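BB1 (Synthetic construct, PDB 6D0T) is a de novo designed eight-stranded antiparallel beta-barrel, one product of a design effort toward fluorescence-activating barrels. Local coordinates at residues V2-A5 with Q6-G10. Sequence-based numbering, arbitrary orientation.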
ATOM      1  N   VAL A   2     -11.878   5.724   9.354  1.00 16.76           N
ATOM      2  CA  VAL A   2     -10.839   6.635   9.761  1.00 14.63           C
ATOM      3  C   VAL A   2     -10.854   7.867   8.870  1.00 16.02           C
ATOM      4  O   VAL A   2     -11.274   7.830   7.710  1.00 15.00           O
ATOM      5  CB  VAL A   2      -9.447   5.965   9.727  1.00 12.43           C
ATOM      6  CG1 VAL A   2      -9.416   4.704  10.593  1.00 12.57           C
ATOM      7  CG2 VAL A   2      -8.951   5.685   8.284  1.00 14.44           C
ATOM      8  N   ASP A   3     -10.317   8.954   9.430  1.00 12.62           N
ATOM      9  CA  ASP A   3     -10.028  10.193   8.735  1.00 14.10           C
ATOM     10  C   ASP A   3      -8.690  10.029   8.044  1.00 13.82           C
ATOM     11  O   ASP A   3      -7.687   9.746   8.706  1.00 12.79           O
ATOM     12  CB  ASP A   3     -10.014  11.336   9.749  1.00 16.77           C
ATOM     13  CG  ASP A   3      -9.694  12.668   9.150  1.00 19.50           C
ATOM     14  OD1 ASP A   3      -8.547  12.845   8.654  1.00 21.48           O
ATOM     15  OD2 ASP A   3     -10.570  13.571   9.234  1.00 22.82           O
ATOM     16  N   ALA A   4      -8.669  10.162   6.720  1.00 12.57           N
ATOM     17  CA  ALA A   4      -7.486   9.742   5.969  1.00 13.63           C
ATOM     18  C   ALA A   4      -6.229  10.470   6.440  1.00 13.44           C
ATOM     19  O   ALA A   4      -5.167   9.852   6.652  1.00 12.11           O
ATOM     20  CB  ALA A   4      -7.705   9.982   4.472  1.00 15.00           C
ATOM     21  N   ALA A   5      -6.303  11.792   6.536  1.00 11.61           N
ATOM     22  CA  ALA A   5      -5.097  12.545   6.863  1.00 11.86           C
ATOM     23  C   ALA A   5      -4.733  12.475   8.329  1.00 11.97           C
ATOM     24  O   ALA A   5      -3.580  12.738   8.671  1.00 13.14           O
ATOM     25  CB  ALA A   5      -5.253  13.996   6.415  1.00 13.00           C
ATOM     26  N   GLN A   6      -5.688  12.170   9.210  1.00 12.21           N
ATOM     27  CA  GLN A   6      -5.349  11.868  10.593  1.00 12.72           C
ATOM     28  C   GLN A   6      -4.613  10.525  10.713  1.00 13.71           C
ATOM     29  O   GLN A   6      -3.630  10.409  11.438  1.00 14.62           O
ATOM     30  CB  GLN A   6      -6.626  11.829  11.452  1.00 14.84           C
ATOM     31  CG  GLN A   6      -6.339  11.476  12.909  1.00 16.75           C
ATOM     32  CD  GLN A   6      -7.599  11.447  13.767  1.00 17.79           C
ATOM     33  OE1 GLN A   6      -8.709  11.292  13.256  1.00 18.89           O
ATOM     34  NE2 GLN A   6      -7.424  11.525  15.073  1.00 20.06           N
ATOM     35  N   TYR A   7      -5.089   9.495  10.023  1.00 12.53           N
ATOM     36  CA  TYR A   7      -4.711   8.133  10.328  1.00 10.66           C
ATOM     37  C   TYR A   7      -3.514   7.637   9.507  1.00 14.59           C
ATOM     38  O   TYR A   7      -2.590   7.043  10.073  1.00 12.90           O
ATOM     39  CB  TYR A   7      -5.916   7.203  10.111  1.00 11.15           C
ATOM     40  CG  TYR A   7      -5.563   5.747  10.320  1.00 10.49           C
ATOM     41  CD1 TYR A   7      -5.145   4.975   9.269  1.00 11.77           C
ATOM     42  CD2 TYR A   7      -5.622   5.164  11.576  1.00  9.99           C
ATOM     43  CE1 TYR A   7      -4.761   3.689   9.441  1.00 11.78           C
ATOM     44  CE2 TYR A   7      -5.258   3.874  11.774  1.00 10.52           C
ATOM     45  CZ  TYR A   7      -4.830   3.108  10.693  1.00 11.77           C
ATOM     46  OH  TYR A   7      -4.438   1.800  10.853  1.00 13.62           O
ATOM     47  N   PHE A   8      -3.509   7.877   8.203  1.00 11.94           N
ATOM     48  CA  PHE A   8      -2.543   7.160   7.371  1.00 11.84           C
ATOM     49  C   PHE A   8      -1.136   7.737   7.418  1.00 11.56           C
ATOM     50  O   PHE A   8      -0.182   6.961   7.282  1.00 13.81           O
ATOM     51  CB  PHE A   8      -3.014   7.081   5.912  1.00 12.53           C
ATOM     52  CG  PHE A   8      -4.163   6.135   5.705  1.00 11.33           C
ATOM     53  CD1 PHE A   8      -3.993   4.791   5.837  1.00 12.93           C
ATOM     54  CD2 PHE A   8      -5.453   6.626   5.434  1.00 12.85           C
ATOM     55  CE1 PHE A   8      -5.080   3.921   5.688  1.00 13.10           C
ATOM     56  CE2 PHE A   8      -6.512   5.769   5.270  1.00 14.30           C
ATOM     57  CZ  PHE A   8      -6.333   4.423   5.416  1.00 15.43           C
ATOM     58  N   PRO A   9      -0.934   9.037   7.631  1.00 13.13           N
ATOM     59  CA  PRO A   9       0.436   9.567   7.596  1.00 14.48           C
ATOM     60  C   PRO A   9       1.345   8.901   8.598  1.00 13.88           C
ATOM     61  O   PRO A   9       0.963   8.589   9.733  1.00 14.51           O
ATOM     62  CB  PRO A   9       0.252  11.065   7.877  1.00 15.76           C
ATOM     63  CG  PRO A   9      -1.117  11.344   7.300  1.00 16.25           C
ATOM     64  CD  PRO A   9      -1.927  10.124   7.720  1.00 14.80           C
ATOM     65  N   GLY A  10       2.580   8.682   8.159  1.00 13.10           N
ATOM     66  CA  GLY A  10       3.531   7.960   8.971  1.00 15.33           C
ATOM     67  C   GLY A  10       4.375   6.995   8.165  1.00 14.74           C
ATOM     68  O   GLY A  10       4.322   6.965   6.927  1.00 14.18           O
TER
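V2 sets its two methyls against two different rings. CG1 sits over one face of the Y7 ring in a CH-pi contact, 4.2 Å from the centroid and displaced toward the rim, while CG2 reaches CE2 of F8 at 3.9 Å, the V2 and F8 side chains crossing at about a right angle. D3 is the N-cap of the short helix 4-7: D3 CG stands anti to the backbone N (chi1 179°), which brings OD1 to Q6 N at 3.0 Å; the N-H meets its anti side, 26° out of the carboxylate plane. The extended Q6 side chain crosses that of D3, its amide plane steeply inclined to the carboxylate. Helix 4-7 precedes the first barrel strand, 10-18; the side chains of V2, Y7 and F8 all touch V84 of strand 77-86. Y7 N bonds to D3 O (2.9 Å), and F8 N to A4 O (3.0 Å), which also lies at the edge of the F8 ring, 3.5 Å from CD2. A4 CB is 4.2 Å from F8 CD2, and F8 also touches I38 and L82. Replacing F8 by an alanine would probably leave V2 CG2 and A4 CB without their aromatic partner and open a gap toward I38 and L82. P9 CG lies 3.1 Å from A5 O, and its ring also touches P32 of strand 23-32.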